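Local structure of Beta/alpha-amylase (3VOC) at residues A[136-141]-A[265-270]; A[189-194]-A[221-226]; A[303-308]-A[343-348]. The protein hydrolyses alpha-1,4-glucosidic linkages of starch-type polysaccharides, this chain being the family 14 beta-amylase domain, which releases maltose from non-reducing chain ends. One frame throughout, in Å; residues are numbered along the deposited sequence.

Contact 1. Residues A[136-141]-A[265-270]; sequences LYASFA and HKNFDS
Phe268 pushes its outer ring edge between Tyr137, Phe140 and Ala141, while Asn267 lies against the same helix at Ala138. The touching atoms of the Phe268 ring are CZ, 3.7 Å from Tyr137 CB, and CE1, 4.0 Å from Phe140 CD2. The same CE1 comes within 3.3 Å of the backbone O of Tyr137, which also accepts the helical bond from Ala141 N. The Tyr137 and Phe268 rings meet obliquely, with planes at 43°, so neither stacks on the other. Ala141 CB sits at the ring edge of Phe268, 4.0 Å from CD1, and this methyl also lies against the Asn267 carbonyl, CB to O 3.4 Å. With CG anti to its carbonyl carbon (chi1 -72°), Asn267 lays its amide against the backbone of Ala138, OD1 standing 3.3 Å from Ala138 CB. Its ND2 donates to Asp134 OD1 and Ala263 O, which fixes the amide's rotation. Replacing Asn267 by an alanine removes the amide, which is likely to leave Asp134 OD1 and Ala263 O without this donor and to open a gap beside Ala138. One turn from Ala138, Glu135 is a calcium ligand. Helices 127-144 and 240-268 thus pack as neighbours on the outside of the TIM barrel, with Tyr137 and Phe140 resting on Ile78 of strand 73-79 and Phe268 on Ile276 of strand 275-279.

Contact 2. Residues A[189-194]-A[221-226]; sequences TAKNAF and QINPPT
This contact belongs to the long excursion of the TIM barrel between strand 153-156 and helix 240-268, where the loop 221-226 folds back over helix 188-202, with Lys191 and Phe194 touching Ile222, Asn223 and Pro224. Phe194, with CG anti to the backbone N (chi1 180°), carries its ring to the loop; its CE2 lies 3.7 Å from Ile222 CG2, the two side chains crossing at about a right angle. The Asn223 carbonyl O is at the edge of that ring, 4.0 Å from CE2, and is hydrogen-bonded by Tyr241 OH. Trp248 of helix 240-268 also meets the Phe194 ring, with planes at about 40°. Lys191 contributes the carbons of its chain: CG is 3.8 Å from Pro224 CD, and CD is 3.5 Å from Asn223 OD1. The bend at chi3 (-63°) turns the chain's end back along its own helix, and NZ forms a salt bridge with Glu188 rather than a polar bond to the loop. The polar link between the segments is a water in the plane of the Phe194 ring, at its edge, donating to Lys191 O at 2.9 Å and to Ile222 O at 2.8 Å.

Contact 3. Residues A[303-308]-A[343-348]; sequences YDYNRL and DTVSSI
Tyr305 and Ile348 form the apolar part of this contact together with Val345: Ile348 CD1 lies 3.8 Å from Tyr305 CB, at the root of the ring. Val345 comes over one ring face. Its CG2 stands 4.3 Å from the Tyr305 ring centroid and 10° off the normal, a CH-pi contact placed almost exactly over the centre. Thr344 CG2 lies farther off, and obliquely to the ring. CG anti to the carbonyl carbon (chi1 -75°) carries the Tyr305 ring over to Val345, and its OH hydrogen-bonds Glu297.

A polar atom also packs against carbon here. Asn306 OD1 lies 3.4 Å from Ile348 CG2 and 3.6 Å from Ile348 CG1, so the amide oxygen rests against both arms of the isoleucine where it branches, the two side chains crossing at about a right angle.

Both segments belong to the helical layer of the TIM barrel: helix 305-315 leads into strand 318-321, and helix 338-352 crosses over from that strand to strand 356-359. Val345 also reaches down to Leu319 and Phe321 of strand 318-321.

Hydrogen bonds shape each helix separately. Asp304 is the N-cap of helix 305-315, its OD1 accepting from Arg307 N at 3.0 Å with an angle of 161°, from above the carboxylate plane. Arg307 in turn forms a salt bridge with Glu254 of helix 240-268. On the partner helix, Asp343 O is gripped twice by Ser347: N donates at 2.8 Å and OG at 3.0 Å, reaching the oxygen from opposite faces of the carbonyl plane.

How the contacts relate
All three contacts lie in the single TIM-barrel domain without touching. Along the chain, contact 2 is nested inside the loop closed by contact 1, and contact 3 follows both. Centres of contacts 1 and 2 are about 35 Å apart, of 1 and 3 about 29 Å, and of 2 and 3 about 26 Å; nearest atoms of 2 and 3 are about 11 Å apart. Helix 240-268 relates them: its C-terminal end forms one side of contact 1, while residues nearer its start touch segments of contacts 2 and 3, so it ties the excursion after strand 153-156 to the barrel's outer layer. Contacts 1 and 3 each join helices of that layer; contact 2 folds the excursion upon itself.

Contact 1. Residues A[136-141]-A[265-270]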
loop_
_atom_site.group_PDB
_atom_site.type_symbol
_atom_site.label_atom_id
_atom_site.label_comp_id
_atom_site.label_asym_id
_atom_site.label_seq_id
_atom_site.Cartn_x
_atom_site.Cartn_y
_atom_site.Cartn_z
ATOM N N LEU A 136 3.595 -17.891 -2.899
ATOM C CA LEU A 136 2.296 -17.412 -3.390
ATOM C C LEU A 136 2.425 -16.828 -4.809
ATOM O O LEU A 136 1.560 -17.052 -5.678
ATOM C CB LEU A 136 1.717 -16.373 -2.414
ATOM C CG LEU A 136 0.431 -15.649 -2.842
ATOM C CD1 LEU A 136 -0.712 -16.651 -2.926
ATOM C CD2 LEU A 136 0.099 -14.537 -1.866
ATOM N N TYR A 137 3.504 -16.086 -5.053
ATOM C CA TYR A 137 3.722 -15.491 -6.381
ATOM C C TYR A 137 3.979 -16.600 -7.405
ATOM O O TYR A 137 3.504 -16.538 -8.547
ATOM C CB TYR A 137 4.900 -14.508 -6.368
ATOM C CG TYR A 137 4.759 -13.261 -5.480
ATOM C CD1 TYR A 137 3.535 -12.870 -4.950
ATOM C CD2 TYR A 137 5.872 -12.465 -5.205
ATOM C CE1 TYR A 137 3.430 -11.704 -4.149
ATOM C CE2 TYR A 137 5.782 -11.307 -4.416
ATOM C CZ TYR A 137 4.566 -10.940 -3.894
ATOM O OH TYR A 137 4.487 -9.807 -3.124
ATOM N N ALA A 138 4.740 -17.606 -6.989
ATOM C CA ALA A 138 5.017 -18.774 -7.825
ATOM C C ALA A 138 3.723 -19.471 -8.195
ATOM O O ALA A 138 3.490 -19.804 -9.360
ATOM C CB ALA A 138 5.970 -19.753 -7.083
ATOM N N SER A 139 2.870 -19.690 -7.197
ATOM C CA SER A 139 1.607 -20.335 -7.452
ATOM C C SER A 139 0.732 -19.504 -8.387
ATOM O O SER A 139 0.095 -20.064 -9.285
ATOM C CB SER A 139 0.852 -20.635 -6.160
ATOM O OG SER A 139 -0.263 -21.445 -6.466
ATOM N N PHE A 140 0.694 -18.184 -8.180
ATOM C CA PHE A 140 -0.099 -17.324 -9.065
ATOM C C PHE A 140 0.385 -17.425 -10.501
ATOM O O PHE A 140 -0.408 -17.580 -11.440
ATOM C CB PHE A 140 -0.048 -15.848 -8.617
ATOM C CG PHE A 140 -0.862 -14.947 -9.488
ATOM C CD1 PHE A 140 -2.254 -14.891 -9.358
ATOM C CD2 PHE A 140 -0.256 -14.192 -10.472
ATOM C CE1 PHE A 140 -3.024 -14.073 -10.213
ATOM C CE2 PHE A 140 -1.014 -13.382 -11.326
ATOM C CZ PHE A 140 -2.392 -13.324 -11.196
ATOM N N ALA A 141 1.701 -17.332 -10.669
ATOM C CA ALA A 141 2.317 -17.374 -11.981
ATOM C C ALA A 141 1.963 -18.681 -12.686
ATOM O O ALA A 141 1.580 -18.682 -13.859
ATOM C CB ALA A 141 3.833 -17.217 -11.851
ATOM N N HIS A 265 9.607 -10.301 -9.331
ATOM C CA HIS A 265 10.366 -10.329 -10.578
ATOM C C HIS A 265 10.769 -11.743 -10.941
ATOM O O HIS A 265 10.650 -12.153 -12.091
ATOM C CB HIS A 265 11.589 -9.416 -10.514
ATOM C CG HIS A 265 11.279 -7.989 -10.829
ATOM N ND1 HIS A 265 10.968 -7.560 -12.104
ATOM C CD2 HIS A 265 11.240 -6.887 -10.041
ATOM C CE1 HIS A 265 10.739 -6.260 -12.085
ATOM N NE2 HIS A 265 10.891 -5.828 -10.846
ATOM N N LYS A 266 11.217 -12.492 -9.945
ATOM C CA LYS A 266 11.703 -13.843 -10.184
ATOM C C LYS A 266 10.597 -14.732 -10.740
ATOM O O LYS A 266 10.822 -15.501 -11.681
ATOM C CB LYS A 266 12.275 -14.438 -8.900
ATOM C CG LYS A 266 12.838 -15.862 -9.071
ATOM C CD LYS A 266 13.310 -16.422 -7.735
ATOM C CE LYS A 266 12.132 -16.916 -6.909
ATOM N NZ LYS A 266 12.553 -17.766 -5.756
ATOM N N ASN A 267 9.404 -14.609 -10.166
ATOM C CA ASN A 267 8.265 -15.420 -10.569
ATOM C C ASN A 267 7.494 -14.917 -11.787
ATOM O O ASN A 267 6.851 -15.704 -12.483
ATOM C CB ASN A 267 7.331 -15.599 -9.374
ATOM C CG ASN A 267 7.917 -16.548 -8.333
ATOM O OD1 ASN A 267 8.093 -17.723 -8.607
ATOM N ND2 ASN A 267 8.262 -16.026 -7.161
ATOM N N PHE A 268 7.543 -13.617 -12.043
ATOM C CA PHE A 268 6.656 -13.029 -13.054
ATOM C C PHE A 268 7.342 -12.641 -14.344
ATOM O O PHE A 268 6.691 -12.610 -15.388
ATOM C CB PHE A 268 5.911 -11.789 -12.517
ATOM C CG PHE A 268 5.027 -12.059 -11.328
ATOM C CD1 PHE A 268 4.446 -13.322 -11.125
ATOM C CD2 PHE A 268 4.742 -11.034 -10.425
ATOM C CE1 PHE A 268 3.623 -13.571 -10.018
ATOM C CE2 PHE A 268 3.905 -11.261 -9.319
ATOM C CZ PHE A 268 3.348 -12.525 -9.109
ATOM N N ASP A 269 8.629 -12.300 -14.281
ATOM C CA ASP A 269 9.278 -11.684 -15.441
ATOM C C ASP A 269 9.374 -12.604 -16.645
ATOM O O ASP A 269 9.290 -12.132 -17.770
ATOM C CB ASP A 269 10.658 -11.117 -15.102
ATOM C CG ASP A 269 10.573 -9.811 -14.324
ATOM O OD1 ASP A 269 9.454 -9.357 -14.016
ATOM O OD2 ASP A 269 11.629 -9.264 -13.985
ATOM N N SER A 270 9.537 -13.900 -16.415
ATOM C CA SER A 270 9.611 -14.856 -17.537
ATOM C C SER A 270 8.256 -15.501 -17.881
ATOM O O SER A 270 8.165 -16.300 -18.802
ATOM C CB SER A 270 10.677 -15.916 -17.264
ATOM O OG SER A 270 10.291 -16.710 -16.161
#

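Contact 2. Residues A[189-194]-A[221-226]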
loop_
_atom_site.group_PDB
_atom_site.type_symbol
_atom_site.label_atom_id
_atom_site.label_comp_id
_atom_site.label_asym_id
_atom_site.label_seq_id
_atom_site.Cartn_x
_atom_site.Cartn_y
_atom_site.Cartn_z
ATOM N N THR A 189 10.644 -8.447 18.826
ATOM C CA THR A 189 11.377 -8.686 17.578
ATOM C C THR A 189 11.802 -7.364 16.951
ATOM O O THR A 189 12.949 -7.215 16.544
ATOM C CB THR A 189 10.539 -9.522 16.587
ATOM O OG1 THR A 189 10.348 -10.832 17.138
ATOM C CG2 THR A 189 11.225 -9.646 15.216
ATOM N N ALA A 190 10.882 -6.409 16.908
ATOM C CA ALA A 190 11.185 -5.073 16.377
ATOM C C ALA A 190 12.191 -4.346 17.260
ATOM O O ALA A 190 13.155 -3.761 16.756
ATOM C CB ALA A 190 9.909 -4.251 16.214
ATOM N N LYS A 191 11.981 -4.401 18.578
ATOM C CA LYS A 191 12.897 -3.733 19.503
ATOM C C LYS A 191 14.301 -4.315 19.384
ATOM O O LYS A 191 15.281 -3.569 19.343
ATOM C CB LYS A 191 12.391 -3.791 20.942
ATOM C CG LYS A 191 11.141 -2.922 21.177
ATOM C CD LYS A 191 10.755 -2.819 22.642
ATOM C CE LYS A 191 10.386 -4.152 23.226
ATOM N NZ LYS A 191 9.853 -4.047 24.643
ATOM N N ASN A 192 14.389 -5.637 19.292
ATOM C CA ASN A 192 15.683 -6.292 19.120
ATOM C C ASN A 192 16.327 -6.028 17.758
ATOM O O ASN A 192 17.552 -5.888 17.652
ATOM C CB ASN A 192 15.560 -7.782 19.427
ATOM C CG ASN A 192 15.591 -8.054 20.933
ATOM O OD1 ASN A 192 16.261 -7.336 21.691
ATOM N ND2 ASN A 192 14.883 -9.083 21.369
ATOM N N ALA A 193 15.504 -5.924 16.721
ATOM C CA ALA A 193 16.016 -5.600 15.397
ATOM C C ALA A 193 16.615 -4.195 15.384
ATOM O O ALA A 193 17.648 -3.972 14.764
ATOM C CB ALA A 193 14.924 -5.733 14.342
ATOM N N PHE A 194 15.973 -3.252 16.078
ATOM C CA PHE A 194 16.524 -1.894 16.192
ATOM C C PHE A 194 17.831 -1.897 16.991
ATOM O O PHE A 194 18.795 -1.244 16.595
ATOM C CB PHE A 194 15.491 -0.929 16.815
ATOM C CG PHE A 194 15.979 0.517 16.975
ATOM C CD1 PHE A 194 16.559 1.211 15.906
ATOM C CD2 PHE A 194 15.817 1.187 18.196
ATOM C CE1 PHE A 194 16.978 2.536 16.051
ATOM C CE2 PHE A 194 16.231 2.533 18.356
ATOM C CZ PHE A 194 16.812 3.203 17.284
ATOM N N GLN A 221 18.481 -1.446 27.035
ATOM C CA GLN A 221 17.831 -0.174 27.363
ATOM C C GLN A 221 17.532 0.682 26.128
ATOM O O GLN A 221 16.958 1.766 26.242
ATOM C CB GLN A 221 18.681 0.658 28.320
ATOM C CG GLN A 221 19.050 -0.025 29.610
ATOM C CD GLN A 221 20.026 0.815 30.426
ATOM O OE1 GLN A 221 21.089 1.200 29.942
ATOM N NE2 GLN A 221 19.651 1.121 31.663
ATOM N N ILE A 222 17.963 0.229 24.957
ATOM C CA ILE A 222 17.616 0.925 23.723
ATOM C C ILE A 222 16.183 0.562 23.350
ATOM O O ILE A 222 15.844 -0.613 23.230
ATOM C CB ILE A 222 18.554 0.540 22.567
ATOM C CG1 ILE A 222 19.990 0.983 22.871
ATOM C CG2 ILE A 222 18.036 1.118 21.225
ATOM C CD1 ILE A 222 21.022 0.405 21.910
ATOM N N ASN A 223 15.357 1.588 23.162
ATOM C CA ASN A 223 13.959 1.404 22.798
ATOM C C ASN A 223 13.527 2.404 21.733
ATOM O O ASN A 223 14.157 3.450 21.596
ATOM C CB ASN A 223 13.084 1.591 24.032
ATOM C CG ASN A 223 13.171 0.426 24.974
ATOM O OD1 ASN A 223 12.690 -0.660 24.672
ATOM N ND2 ASN A 223 13.786 0.646 26.132
ATOM N N PRO A 224 12.430 2.103 21.003
ATOM C CA PRO A 224 11.789 3.116 20.166
ATOM C C PRO A 224 11.208 4.208 21.084
ATOM O O PRO A 224 11.244 4.038 22.306
ATOM C CB PRO A 224 10.663 2.332 19.470
ATOM C CG PRO A 224 11.098 0.918 19.540
ATOM C CD PRO A 224 11.746 0.804 20.880
ATOM N N PRO A 225 10.674 5.309 20.514
ATOM C CA PRO A 225 10.156 6.393 21.356
ATOM C C PRO A 225 9.125 5.879 22.336
ATOM O O PRO A 225 8.263 5.099 21.969
ATOM C CB PRO A 225 9.510 7.335 20.343
ATOM C CG PRO A 225 10.318 7.124 19.119
ATOM C CD PRO A 225 10.557 5.650 19.085
ATOM N N THR A 226 9.284 6.268 23.595
ATOM C CA THR A 226 8.434 5.785 24.671
ATOM C C THR A 226 7.397 6.859 24.978
ATOM O O THR A 226 6.840 6.919 26.078
ATOM C CB THR A 226 9.273 5.418 25.920
ATOM O OG1 THR A 226 10.260 6.432 26.148
ATOM C CG2 THR A 226 9.977 4.080 25.709
HETATM O O HOH W 1 14.678 -1.108 20.724
#

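Contact 3. Residues A[303-308]-A[343-348]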
loop_
_atom_site.group_PDB
_atom_site.type_symbol
_atom_site.label_atom_id
_atom_site.label_comp_id
_atom_site.label_asym_id
_atom_site.label_seq_id
_atom_site.Cartn_x
_atom_site.Cartn_y
_atom_site.Cartn_z
ATOM N N TYR A 303 10.016 8.619 6.483
ATOM C CA TYR A 303 10.997 9.568 6.994
ATOM C C TYR A 303 11.605 10.391 5.857
ATOM O O TYR A 303 11.907 11.571 6.026
ATOM C CB TYR A 303 12.071 8.763 7.746
ATOM C CG TYR A 303 13.380 9.469 8.040
ATOM C CD1 TYR A 303 13.433 10.558 8.916
ATOM C CD2 TYR A 303 14.571 9.023 7.456
ATOM C CE1 TYR A 303 14.641 11.188 9.203
ATOM C CE2 TYR A 303 15.776 9.647 7.724
ATOM C CZ TYR A 303 15.802 10.724 8.601
ATOM O OH TYR A 303 16.997 11.337 8.857
ATOM N N ASP A 304 11.770 9.767 4.695
ATOM C CA ASP A 304 12.522 10.381 3.599
ATOM C C ASP A 304 11.942 9.839 2.292
ATOM O O ASP A 304 12.254 8.711 1.875
ATOM C CB ASP A 304 14.035 10.062 3.772
ATOM C CG ASP A 304 14.918 10.589 2.632
ATOM O OD1 ASP A 304 14.408 11.007 1.574
ATOM O OD2 ASP A 304 16.161 10.545 2.802
ATOM N N TYR A 305 11.098 10.643 1.643
ATOM C CA TYR A 305 10.462 10.196 0.405
ATOM C C TYR A 305 11.475 10.033 -0.728
ATOM O O TYR A 305 11.298 9.176 -1.594
ATOM C CB TYR A 305 9.374 11.170 -0.038
ATOM C CG TYR A 305 8.101 11.108 0.762
ATOM C CD1 TYR A 305 7.379 9.917 0.882
ATOM C CD2 TYR A 305 7.595 12.249 1.368
ATOM C CE1 TYR A 305 6.204 9.867 1.612
ATOM C CE2 TYR A 305 6.421 12.206 2.098
ATOM C CZ TYR A 305 5.733 11.012 2.218
ATOM O OH TYR A 305 4.556 10.972 2.940
ATOM N N ASN A 306 12.528 10.850 -0.740
ATOM C CA ASN A 306 13.543 10.693 -1.797
ATOM C C ASN A 306 14.125 9.280 -1.725
ATOM O O ASN A 306 14.260 8.596 -2.728
ATOM C CB ASN A 306 14.680 11.725 -1.673
ATOM C CG ASN A 306 14.273 13.123 -2.129
ATOM O OD1 ASN A 306 13.740 13.320 -3.233
ATOM N ND2 ASN A 306 14.559 14.110 -1.293
ATOM N N ARG A 307 14.472 8.853 -0.516
ATOM C CA ARG A 307 15.088 7.554 -0.334
ATOM C C ARG A 307 14.096 6.430 -0.588
ATOM O O ARG A 307 14.458 5.411 -1.152
ATOM C CB ARG A 307 15.633 7.418 1.080
ATOM C CG ARG A 307 16.717 6.368 1.199
ATOM C CD ARG A 307 17.238 6.357 2.621
ATOM N NE ARG A 307 16.443 5.464 3.463
ATOM C CZ ARG A 307 16.464 5.473 4.790
ATOM N NH1 ARG A 307 17.193 6.372 5.438
ATOM N NH2 ARG A 307 15.747 4.585 5.472
ATOM N N LEU A 308 12.861 6.606 -0.131
ATOM C CA LEU A 308 11.852 5.561 -0.290
ATOM C C LEU A 308 11.571 5.337 -1.772
ATOM O O LEU A 308 11.475 4.189 -2.232
ATOM C CB LEU A 308 10.560 5.950 0.437
ATOM C CG LEU A 308 9.416 4.916 0.401
ATOM C CD1 LEU A 308 9.820 3.593 1.064
ATOM C CD2 LEU A 308 8.204 5.471 1.101
ATOM N N ASP A 343 1.762 16.301 -5.131
ATOM C CA ASP A 343 2.802 17.033 -5.879
ATOM C C ASP A 343 4.204 16.612 -5.439
ATOM O O ASP A 343 5.054 16.345 -6.277
ATOM C CB ASP A 343 2.665 18.547 -5.729
ATOM C CG ASP A 343 1.401 19.097 -6.368
ATOM O OD1 ASP A 343 0.669 18.334 -7.035
ATOM O OD2 ASP A 343 1.135 20.311 -6.185
ATOM N N THR A 344 4.416 16.539 -4.125
ATOM C CA THR A 344 5.714 16.143 -3.566
ATOM C C THR A 344 6.146 14.768 -4.066
ATOM O O THR A 344 7.210 14.632 -4.669
ATOM C CB THR A 344 5.691 16.169 -2.023
ATOM O OG1 THR A 344 5.450 17.514 -1.588
ATOM C CG2 THR A 344 7.049 15.691 -1.452
ATOM N N VAL A 345 5.310 13.762 -3.841
ATOM C CA VAL A 345 5.635 12.382 -4.197
ATOM C C VAL A 345 5.796 12.258 -5.703
ATOM O O VAL A 345 6.781 11.666 -6.197
ATOM C CB VAL A 345 4.558 11.396 -3.665
ATOM C CG1 VAL A 345 4.693 10.010 -4.323
ATOM C CG2 VAL A 345 4.628 11.295 -2.140
ATOM N N SER A 346 4.855 12.848 -6.432
ATOM C CA SER A 346 4.883 12.800 -7.902
ATOM C C SER A 346 6.134 13.453 -8.500
ATOM O O SER A 346 6.745 12.885 -9.409
ATOM C CB SER A 346 3.609 13.418 -8.506
ATOM O OG SER A 346 2.440 12.710 -8.102
ATOM N N SER A 347 6.498 14.634 -8.004
ATOM C CA SER A 347 7.717 15.342 -8.458
ATOM C C SER A 347 8.984 14.521 -8.227
ATOM O O SER A 347 9.866 14.461 -9.090
ATOM C CB SER A 347 7.883 16.675 -7.724
ATOM O OG SER A 347 6.966 17.637 -8.212
ATOM N N ILE A 348 9.078 13.911 -7.051
ATOM C CA ILE A 348 10.228 13.063 -6.738
ATOM C C ILE A 348 10.288 11.855 -7.668
ATOM O O ILE A 348 11.337 11.578 -8.264
ATOM C CB ILE A 348 10.233 12.630 -5.269
ATOM C CG1 ILE A 348 10.353 13.870 -4.368
ATOM C CG2 ILE A 348 11.365 11.581 -5.008
ATOM C CD1 ILE A 348 10.089 13.610 -2.886
#